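Local coordinates for glutathione S-transferase omega-like 2 (Saccharomyces cerevisiae, PDB 5LKB), which acts as a one-cysteine glutathione-dependent thiol transferase and reduces dehydroascorbate and dimethylarsinic acid, at residues A[139-142]-A[143-147]; A[239-242]-A[243-246]; A[348-351]-A[352-355]. All coordinates share one frame; numbering follows the deposited sequence.

Interaction 1: A[139-142]-A[143-147]; sequences KRIS and DLYYK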
ATOM      1  N   LYS A 139      27.093 -22.614  -2.657  1.00 28.27           N
ATOM      2  CA  LYS A 139      25.861 -22.118  -3.260  1.00 28.74           C
ATOM      3  C   LYS A 139      24.908 -21.553  -2.229  1.00 29.20           C
ATOM      4  O   LYS A 139      23.927 -20.897  -2.606  1.00 25.11           O
ATOM      5  CB  LYS A 139      25.217 -23.242  -4.068  1.00 27.95           C
ATOM      6  CG  LYS A 139      26.241 -23.894  -4.951  1.00 35.16           C
ATOM      7  CD  LYS A 139      25.695 -24.642  -6.154  1.00 40.39           C
ATOM      8  CE  LYS A 139      24.711 -25.744  -5.794  1.00 45.68           C
ATOM      9  NZ  LYS A 139      25.299 -27.114  -5.798  1.00 57.49           N
ATOM     10  N   ARG A 140      25.158 -21.786  -0.944  1.00 26.68           N
ATOM     11  CA  ARG A 140      24.231 -21.421   0.111  1.00 23.36           C
ATOM     12  C   ARG A 140      24.978 -20.744   1.234  1.00 24.24           C
ATOM     13  O   ARG A 140      26.079 -21.169   1.612  1.00 23.28           O
ATOM     14  CB  ARG A 140      23.470 -22.600   0.654  1.00 23.26           C
ATOM     15  CG  ARG A 140      22.505 -23.233  -0.338  1.00 27.12           C
ATOM     16  CD  ARG A 140      21.265 -22.385  -0.583  1.00 24.29           C
ATOM     17  NE  ARG A 140      20.425 -22.993  -1.591  1.00 24.71           N
ATOM     18  CZ  ARG A 140      19.148 -22.659  -1.774  1.00 29.60           C
ATOM     19  NH1 ARG A 140      18.602 -21.720  -1.015  1.00 23.23           N
ATOM     20  NH2 ARG A 140      18.416 -23.277  -2.670  1.00 28.36           N
ATOM     21  N   ILE A 141      24.418 -19.673   1.785  1.00 22.36           N
ATOM     22  CA  ILE A 141      25.041 -19.073   2.962  1.00 23.11           C
ATOM     23  C   ILE A 141      25.088 -20.069   4.146  1.00 23.60           C
ATOM     24  O   ILE A 141      25.941 -19.956   5.030  1.00 23.90           O
ATOM     25  CB  ILE A 141      24.352 -17.723   3.296  1.00 22.32           C
ATOM     26  CG1 ILE A 141      25.376 -16.790   3.937  1.00 23.92           C
ATOM     27  CG2 ILE A 141      23.185 -17.908   4.187  1.00 22.46           C
ATOM     28  CD1 ILE A 141      24.944 -15.396   4.191  1.00 29.94           C
ATOM     29  N   SER A 142      24.165 -21.014   4.195  1.00 21.56           N
ATOM     30  CA  SER A 142      24.199 -22.090   5.195  1.00 22.99           C
ATOM     31  C   SER A 142      25.531 -22.841   5.159  1.00 27.16           C
ATOM     32  O   SER A 142      25.981 -23.313   6.208  1.00 25.26           O
ATOM     33  CB  SER A 142      23.065 -23.100   4.985  1.00 25.58           C
ATOM     34  OG  SER A 142      23.156 -23.713   3.711  1.00 23.99           O
ATOM     35  N   ASP A 143      26.176 -22.932   3.985  1.00 24.93           N
ATOM     36  CA  ASP A 143      27.489 -23.592   3.881  1.00 25.04           C
ATOM     37  C   ASP A 143      28.535 -22.907   4.750  1.00 32.31           C
ATOM     38  O   ASP A 143      29.396 -23.578   5.328  1.00 28.14           O
ATOM     39  CB  ASP A 143      27.973 -23.683   2.436  1.00 28.85           C
ATOM     40  CG  ASP A 143      27.042 -24.525   1.530  1.00 29.19           C
ATOM     41  OD1 ASP A 143      26.449 -25.523   1.990  1.00 33.34           O
ATOM     42  OD2 ASP A 143      26.936 -24.183   0.322  1.00 26.56           O
ATOM     43  N   LEU A 144      28.538 -21.571   4.799  1.00 25.38           N
ATOM     44  CA  LEU A 144      29.430 -20.827   5.687  1.00 26.87           C
ATOM     45  C   LEU A 144      29.116 -21.114   7.153  1.00 29.80           C
ATOM     46  O   LEU A 144      30.030 -21.293   7.977  1.00 25.90           O
ATOM     47  CB  LEU A 144      29.310 -19.321   5.419  1.00 23.95           C
ATOM     48  CG  LEU A 144      29.731 -18.908   4.031  1.00 24.15           C
ATOM     49  CD1 LEU A 144      29.299 -17.441   3.660  1.00 27.10           C
ATOM     50  CD2 LEU A 144      31.252 -19.065   3.863  1.00 24.41           C
ATOM     51  N   TYR A 145      27.828 -21.187   7.492  1.00 21.88           N
ATOM     52  CA  TYR A 145      27.387 -21.429   8.860  1.00 23.14           C
ATOM     53  C   TYR A 145      27.826 -22.818   9.328  1.00 27.73           C
ATOM     54  O   TYR A 145      28.393 -22.964  10.416  1.00 28.22           O
ATOM     55  CB  TYR A 145      25.850 -21.254   8.971  1.00 22.96           C
ATOM     56  CG  TYR A 145      25.416 -19.815   9.171  1.00 21.72           C
ATOM     57  CD1 TYR A 145      25.227 -18.948   8.099  1.00 23.15           C
ATOM     58  CD2 TYR A 145      25.170 -19.336  10.424  1.00 21.62           C
ATOM     59  CE1 TYR A 145      24.868 -17.638   8.310  1.00 19.51           C
ATOM     60  CE2 TYR A 145      24.799 -18.027  10.645  1.00 21.97           C
ATOM     61  CZ  TYR A 145      24.635 -17.170   9.567  1.00 19.04           C
ATOM     62  OH  TYR A 145      24.289 -15.855   9.875  1.00 20.27           O
ATOM     63  N   TYR A 146      27.599 -23.840   8.503  1.00 26.65           N
ATOM     64  CA  TYR A 146      27.981 -25.202   8.894  1.00 28.47           C
ATOM     65  C   TYR A 146      29.503 -25.364   8.932  1.00 32.41           C
ATOM     66  O   TYR A 146      30.036 -26.110   9.771  1.00 32.05           O
ATOM     67  CB  TYR A 146      27.333 -26.215   7.941  1.00 30.16           C
ATOM     68  CG  TYR A 146      25.834 -26.380   8.095  1.00 31.30           C
ATOM     69  CD1 TYR A 146      25.239 -26.470   9.360  1.00 28.85           C
ATOM     70  CD2 TYR A 146      25.000 -26.467   6.984  1.00 30.68           C
ATOM     71  CE1 TYR A 146      23.848 -26.642   9.509  1.00 32.44           C
ATOM     72  CE2 TYR A 146      23.592 -26.638   7.138  1.00 31.00           C
ATOM     73  CZ  TYR A 146      23.046 -26.704   8.388  1.00 27.93           C
ATOM     74  OH  TYR A 146      21.691 -26.890   8.554  1.00 34.48           O
ATOM     75  N   LYS A 147      30.225 -24.704   8.023  1.00 28.89           N
ATOM     76  CA  LYS A 147      31.685 -24.685   8.110  1.00 26.44           C
ATOM     77  C   LYS A 147      32.145 -24.149   9.459  1.00 33.44           C
ATOM     78  O   LYS A 147      32.981 -24.763  10.137  1.00 28.44           O
ATOM     79  CB  LYS A 147      32.273 -23.864   6.965  1.00 30.37           C
ATOM     80  CG  LYS A 147      33.804 -23.816   6.938  1.00 30.32           C
ATOM     81  CD  LYS A 147      34.406 -25.226   6.843  1.00 37.19           C
ATOM     82  CE  LYS A 147      35.913 -25.149   6.850  1.00 42.11           C
ATOM     83  NZ  LYS A 147      36.543 -26.499   6.744  1.00 54.74           N
TER
HETATM   84  O   HOH W   1      27.320 -25.339  -1.776  1.00 34.82           O
HETATM   85  O   HOH W   2      24.574 -25.811   3.764  1.00 27.27           O
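Asp143 OD2 accepts the backbone N-H of Arg140 and also meets a water. The direct bond, Arg140 N to Asp143 OD2, is the secure one, 3.2 Å long and only moderately straight. The donor comes from above the carboxylate plane, 50° out of it. Asp143 CG lies anti to its own carbonyl carbon (chi1 -62°), which turns the carboxylate back toward Arg140. The backbone answers in the other direction, with Asp143 N bound to Arg140 O at 3.0 Å. The water is modelled improbably close to Asp143 OD2, at 2.4 Å, so that bond is doubtful. The same water donates to OD2 and accepts from Lys139 N. A second water donates to Asp143 OD1 at 2.6 Å and also binds Ser142 OG.

In the next turn Tyr146 N reaches Ser142 O at 2.9 Å, nearly straight, while the bonds from Leu144 N and Tyr145 N to Ile141 O are weak. Tyr145 brings a ring edge to the backbone, and its CD1 sits 3.3 Å from Ile141 O, near the ring plane. The Ile141 and Leu144 side chains cross at an angle, with Ile141 CG1 4.0 Å from Leu144 CD1. Further out, Tyr145 OH bonds to Thr157 O and Asn172 ND2, while Arg140 NH1 forms a salt bridge with Asp75.

Near the start of helix 141-148 the Asp143 carboxylate thus folds back onto the N-H of Arg140. The helix packs on strand 160-163 of the thioredoxin-like N-terminal domain. Its Ile141 touches Val158 and lies close to Trp79, two residues of the glutathione site.

Interaction 2: A[239-242]-A[243-246]; sequences VNNV and FEHL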
ATOM      1  N   VAL A 239       1.693  -1.924  14.352  1.00 14.10           N
ATOM      2  CA  VAL A 239       1.649  -0.802  13.420  1.00 16.26           C
ATOM      3  C   VAL A 239       1.408   0.505  14.137  1.00 15.06           C
ATOM      4  O   VAL A 239       1.962   1.543  13.762  1.00 15.59           O
ATOM      5  CB  VAL A 239       0.652  -1.018  12.258  1.00 13.61           C
ATOM      6  CG1 VAL A 239      -0.827  -0.829  12.671  1.00 14.66           C
ATOM      7  CG2 VAL A 239       0.992  -0.106  11.095  1.00 14.00           C
ATOM      8  N   ASN A 240       0.559   0.507  15.170  1.00 17.15           N
ATOM      9  CA  ASN A 240       0.368   1.749  15.907  1.00 16.24           C
ATOM     10  C   ASN A 240       1.681   2.171  16.555  1.00 17.05           C
ATOM     11  O   ASN A 240       1.994   3.356  16.612  1.00 18.91           O
ATOM     12  CB  ASN A 240      -0.700   1.576  16.988  1.00 20.46           C
ATOM     13  CG  ASN A 240      -2.124   1.791  16.454  1.00 24.68           C
ATOM     14  OD1 ASN A 240      -2.510   2.896  16.126  1.00 27.64           O
ATOM     15  ND2 ASN A 240      -2.858   0.757  16.398  1.00 28.42           N
ATOM     16  N   ASN A 241       2.432   1.189  17.038  1.00 17.33           N
ATOM     17  CA  ASN A 241       3.728   1.452  17.684  1.00 19.51           C
ATOM     18  C   ASN A 241       4.731   2.028  16.696  1.00 18.57           C
ATOM     19  O   ASN A 241       5.469   2.958  17.045  1.00 19.96           O
ATOM     20  CB  ASN A 241       4.211   0.187  18.373  1.00 17.20           C
ATOM     21  CG  ASN A 241       5.441   0.450  19.225  1.00 22.56           C
ATOM     22  OD1 ASN A 241       5.390   1.260  20.182  1.00 23.53           O
ATOM     23  ND2 ASN A 241       6.530  -0.118  18.830  1.00 23.30           N
ATOM     24  N   VAL A 242       4.772   1.507  15.454  1.00 15.14           N
ATOM     25  CA  VAL A 242       5.667   2.061  14.447  1.00 15.40           C
ATOM     26  C   VAL A 242       5.386   3.532  14.263  1.00 15.82           C
ATOM     27  O   VAL A 242       6.281   4.374  14.261  1.00 17.50           O
ATOM     28  CB  VAL A 242       5.509   1.279  13.130  1.00 15.43           C
ATOM     29  CG1 VAL A 242       6.136   2.055  11.975  1.00 18.73           C
ATOM     30  CG2 VAL A 242       6.104  -0.133  13.188  1.00 16.76           C
ATOM     31  N   PHE A 243       4.114   3.882  13.968  1.00 14.83           N
ATOM     32  CA  PHE A 243       3.817   5.271  13.662  1.00 15.36           C
ATOM     33  C   PHE A 243       3.992   6.177  14.877  1.00 16.03           C
ATOM     34  O   PHE A 243       4.416   7.318  14.722  1.00 18.06           O
ATOM     35  CB  PHE A 243       2.416   5.407  12.993  1.00 16.15           C
ATOM     36  CG  PHE A 243       2.456   4.985  11.533  1.00 14.49           C
ATOM     37  CD1 PHE A 243       2.901   5.871  10.588  1.00 15.01           C
ATOM     38  CD2 PHE A 243       2.174   3.682  11.166  1.00 14.59           C
ATOM     39  CE1 PHE A 243       3.051   5.488   9.240  1.00 14.77           C
ATOM     40  CE2 PHE A 243       2.305   3.282   9.818  1.00 15.22           C
ATOM     41  CZ  PHE A 243       2.756   4.177   8.898  1.00 14.90           C
ATOM     42  N   GLU A 244       3.736   5.669  16.083  1.00 20.11           N
ATOM     43  CA  GLU A 244       3.949   6.475  17.285  1.00 19.20           C
ATOM     44  C   GLU A 244       5.420   6.862  17.409  1.00 18.68           C
ATOM     45  O   GLU A 244       5.747   8.008  17.757  1.00 20.62           O
ATOM     46  CB  GLU A 244       3.496   5.698  18.509  1.00 20.71           C
ATOM     47  CG  GLU A 244       3.810   6.325  19.851  1.00 31.28           C
ATOM     48  CD  GLU A 244       3.444   5.391  20.994  1.00 35.20           C
ATOM     49  OE1 GLU A 244       2.630   4.470  20.780  1.00 41.04           O
ATOM     50  OE2 GLU A 244       4.009   5.548  22.094  1.00 39.18           O
ATOM     51  N   HIS A 245       6.298   5.950  17.022  1.00 17.66           N
ATOM     52  CA  HIS A 245       7.722   6.212  17.106  1.00 18.80           C
ATOM     53  C   HIS A 245       8.263   6.971  15.924  1.00 19.64           C
ATOM     54  O   HIS A 245       9.238   7.731  16.076  1.00 19.56           O
ATOM     55  CB  HIS A 245       8.478   4.946  17.443  1.00 19.25           C
ATOM     56  CG  HIS A 245       8.230   4.538  18.847  1.00 19.91           C
ATOM     57  ND1 HIS A 245       7.124   3.793  19.202  1.00 20.15           N
ATOM     58  CD2 HIS A 245       8.906   4.824  19.998  1.00 22.45           C
ATOM     59  CE1 HIS A 245       7.151   3.601  20.516  1.00 25.43           C
ATOM     60  NE2 HIS A 245       8.230   4.200  21.018  1.00 24.71           N
ATOM     61  N   LEU A 246       7.676   6.822  14.742  1.00 17.76           N
ATOM     62  CA  LEU A 246       8.041   7.751  13.680  1.00 16.60           C
ATOM     63  C   LEU A 246       7.671   9.182  14.055  1.00 17.36           C
ATOM     64  O   LEU A 246       8.384  10.130  13.719  1.00 18.67           O
ATOM     65  CB  LEU A 246       7.367   7.363  12.355  1.00 17.14           C
ATOM     66  CG  LEU A 246       7.800   6.085  11.630  1.00 15.19           C
ATOM     67  CD1 LEU A 246       6.866   5.759  10.469  1.00 17.06           C
ATOM     68  CD2 LEU A 246       9.220   6.187  11.159  1.00 15.39           C
TER
HETATM   69  O   HOH W   3       3.082   1.941  21.670  1.00 43.84           O
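His245 leans back over Asn241, one helical turn earlier. Its CB lies 3.6 Å from Asn241 O, and CG keeps a similar distance from the same oxygen. CG is anti to the His245 carbonyl carbon (chi1 -71°), which swings the ring along the helix toward Asn241 O. His245 ND1 then donates to Asn241 O at 2.8 Å, with an N-H...O angle of 164°. The oxygen lies in the ring plane. The backbone N-H of His245 reaches Asn241 O from the opposite face of the carbonyl, so this oxygen takes two bonds from one residue. Beyond ND1, the ring carbon His245 CE1 comes within 2.9 Å of Asn241 OD1, a tight contact. At the tip, His245 NE2 ends 4.2 Å from Asn241 OD1. The Asn241 amide and the ring are turned 64° apart.

This is i to i+4 pairing on helix 232-264, a long helix of the all-helical C-terminal domain of the glutathione transferase fold. His245 also touches Ser218 and Ile219 of helix 205-220. A water donates to both Asn241 OD1 and Glu244 OE1 and ties the two side chains together.

Apolar pairs line another side of the helix. Val239 CG2 meets the edge of the Phe243 ring in its plane, 3.9 Å from Phe243 CE2. Val242 and Leu246 lie side by side and point the same way, with Val242 CG1 4.1 Å from Leu246 CD1. The Phe243 ring stacks on Phe309. Val242 and Leu246 both touch Phe297 of helix 285-304, and Val239 packs on Leu361 of the second subunit.

Interaction 3: A[348-351]-A[352-355]; sequences RSHT and RINP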
ATOM      1  N   ARG A 348       8.770 -11.138  -3.442  1.00 14.98           N
ATOM      2  CA  ARG A 348       8.912 -12.463  -4.033  1.00 15.15           C
ATOM      3  C   ARG A 348       9.234 -13.543  -3.024  1.00 16.86           C
ATOM      4  O   ARG A 348       9.013 -14.713  -3.333  1.00 19.23           O
ATOM      5  CB  ARG A 348      10.016 -12.471  -5.086  1.00 15.88           C
ATOM      6  CG  ARG A 348       9.878 -11.450  -6.211  1.00 17.76           C
ATOM      7  CD  ARG A 348       8.624 -11.746  -7.023  1.00 16.17           C
ATOM      8  NE  ARG A 348       8.577 -10.906  -8.220  1.00 16.33           N
ATOM      9  CZ  ARG A 348       9.262 -11.118  -9.334  1.00 18.69           C
ATOM     10  NH1 ARG A 348      10.041 -12.215  -9.455  1.00 17.43           N
ATOM     11  NH2 ARG A 348       9.228 -10.229 -10.308  1.00 17.74           N
ATOM     12  N   SER A 349       9.685 -13.200  -1.822  1.00 17.26           N
ATOM     13  CA  SER A 349      10.055 -14.241  -0.866  1.00 17.06           C
ATOM     14  C   SER A 349       9.004 -14.518   0.193  1.00 18.19           C
ATOM     15  O   SER A 349       8.972 -15.625   0.723  1.00 22.37           O
ATOM     16  CB  SER A 349      11.348 -13.871  -0.139  1.00 17.26           C
ATOM     17  OG  SER A 349      12.407 -13.548  -1.017  1.00 17.28           O
ATOM     18  N   HIS A 350       8.075 -13.611   0.455  1.00 16.74           N
ATOM     19  CA  HIS A 350       7.166 -13.739   1.585  1.00 15.82           C
ATOM     20  C   HIS A 350       5.813 -14.219   1.075  1.00 17.25           C
ATOM     21  O   HIS A 350       4.855 -13.451   0.921  1.00 17.29           O
ATOM     22  CB  HIS A 350       7.032 -12.438   2.347  1.00 15.02           C
ATOM     23  CG  HIS A 350       8.294 -12.007   2.950  1.00 14.84           C
ATOM     24  ND1 HIS A 350       8.618 -10.701   3.186  1.00 15.42           N
ATOM     25  CD2 HIS A 350       9.342 -12.747   3.388  1.00 16.52           C
ATOM     26  CE1 HIS A 350       9.810 -10.640   3.738  1.00 16.89           C
ATOM     27  NE2 HIS A 350      10.270 -11.873   3.871  1.00 16.55           N
ATOM     28  N   THR A 351       5.716 -15.536   0.862  1.00 20.57           N
ATOM     29  CA  THR A 351       4.522 -16.146   0.277  1.00 22.11           C
ATOM     30  C   THR A 351       3.285 -16.001   1.131  1.00 21.26           C
ATOM     31  O   THR A 351       2.174 -16.029   0.583  1.00 21.94           O
ATOM     32  CB  THR A 351       4.784 -17.657   0.092  1.00 26.83           C
ATOM     33  OG1 THR A 351       6.076 -17.838  -0.505  1.00 31.66           O
ATOM     34  CG2 THR A 351       3.728 -18.267  -0.793  1.00 29.83           C
ATOM     35  N   ARG A 352       3.426 -15.896   2.448  1.00 23.01           N
ATOM     36  CA  ARG A 352       2.260 -15.749   3.310  1.00 25.15           C
ATOM     37  C   ARG A 352       1.746 -14.325   3.377  1.00 23.96           C
ATOM     38  O   ARG A 352       0.676 -14.078   3.955  1.00 27.36           O
ATOM     39  CB  ARG A 352       2.540 -16.268   4.708  1.00 30.41           C
ATOM     40  CG  ARG A 352       2.892 -17.765   4.718  1.00 34.35           C
ATOM     41  CD  ARG A 352       2.579 -18.389   6.090  1.00 36.07           C
ATOM     42  NE  ARG A 352       3.517 -17.906   7.081  1.00 46.40           N
ATOM     43  CZ  ARG A 352       4.785 -18.316   7.168  1.00 57.22           C
ATOM     44  NH1 ARG A 352       5.249 -19.221   6.314  1.00 62.59           N
ATOM     45  NH2 ARG A 352       5.603 -17.828   8.106  1.00 54.61           N
ATOM     46  N   ILE A 353       2.445 -13.399   2.736  1.00 18.70           N
ATOM     47  CA  ILE A 353       1.994 -12.028   2.552  1.00 17.70           C
ATOM     48  C   ILE A 353       1.535 -11.787   1.121  1.00 16.68           C
ATOM     49  O   ILE A 353       0.485 -11.187   0.883  1.00 18.82           O
ATOM     50  CB  ILE A 353       3.120 -11.049   2.948  1.00 17.36           C
ATOM     51  CG1 ILE A 353       3.411 -11.094   4.443  1.00 16.70           C
ATOM     52  CG2 ILE A 353       2.728  -9.603   2.558  1.00 17.46           C
ATOM     53  CD1 ILE A 353       4.699 -10.397   4.802  1.00 16.71           C
ATOM     54  N   ASN A 354       2.324 -12.214   0.158  1.00 17.82           N
ATOM     55  CA  ASN A 354       2.097 -11.921  -1.259  1.00 17.98           C
ATOM     56  C   ASN A 354       2.117 -13.273  -1.940  1.00 18.11           C
ATOM     57  O   ASN A 354       3.169 -13.711  -2.414  1.00 18.82           O
ATOM     58  CB  ASN A 354       3.175 -10.966  -1.782  1.00 16.69           C
ATOM     59  CG  ASN A 354       2.951 -10.486  -3.206  1.00 19.58           C
ATOM     60  OD1 ASN A 354       2.493 -11.233  -4.091  1.00 21.08           O
ATOM     61  ND2 ASN A 354       3.255  -9.206  -3.446  1.00 18.59           N
ATOM     62  N   PRO A 355       0.969 -13.968  -2.006  1.00 21.20           N
ATOM     63  CA  PRO A 355       1.011 -15.384  -2.408  1.00 21.67           C
ATOM     64  C   PRO A 355       1.401 -15.608  -3.839  1.00 20.64           C
ATOM     65  O   PRO A 355       2.033 -16.630  -4.149  1.00 23.09           O
ATOM     66  CB  PRO A 355      -0.398 -15.914  -2.146  1.00 23.86           C
ATOM     67  CG  PRO A 355      -1.090 -14.922  -1.354  1.00 29.08           C
ATOM     68  CD  PRO A 355      -0.342 -13.564  -1.492  1.00 27.72           C
TER
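His350 O receives two backbone N-H groups. Asn354 N binds His350 O at 2.9 Å, nearly in line with the carbonyl. Ile353 N binds His350 O at 3.0 Å from above the carbonyl plane, 53° out of it. Thr351 O, the next carbonyl, takes a CA-H...O contact from Pro355 CA at 3.3 Å. Beside these bonds Ile353 CD1 packs 4.0 Å from His350 CB.

The bond from Ile353 closes a type I beta turn, with Thr351 and Arg352 at its corners. The bond from Asn354 widens it to an alpha turn. This turn follows directly on helix 339-349 in the C-terminal domain, where His350 leaves helical phi/psi.

His350 ND1 is hydrogen-bonded to His304 NE2, while His350 NE2 bonds a glycerol, probably from the crystallisation liquor. Arg352 NE forms a salt bridge with Glu230, and Asn354 ND2 binds Ile358 O. Asn354 packs on Lys306, and Pro355 on Arg352, both of the second subunit.

In the fold
The three contacts follow one another along the chain. Each joins adjoining segments through i to i+3 and i to i+4 pairs, so none nests in another and none crosses. Interaction 1 comes first, on helix 141-148 of the thioredoxin-like domain, beside the strand 160-163. Interaction 2 lies on helix 232-264, and its centre is about 36 Å from that of interaction 1. Interaction 3 closes the turn after helix 339-349. Its centre lies about 24 Å from each of the others. Interactions 2 and 3 both belong to the C-terminal part and touch the second subunit. Interaction 1 touches no other chain of the dimer and lies against the glutathione site. His350 of interaction 3 is about 7 Å from Arg155, another glutathione-binding residue, side chain to side chain.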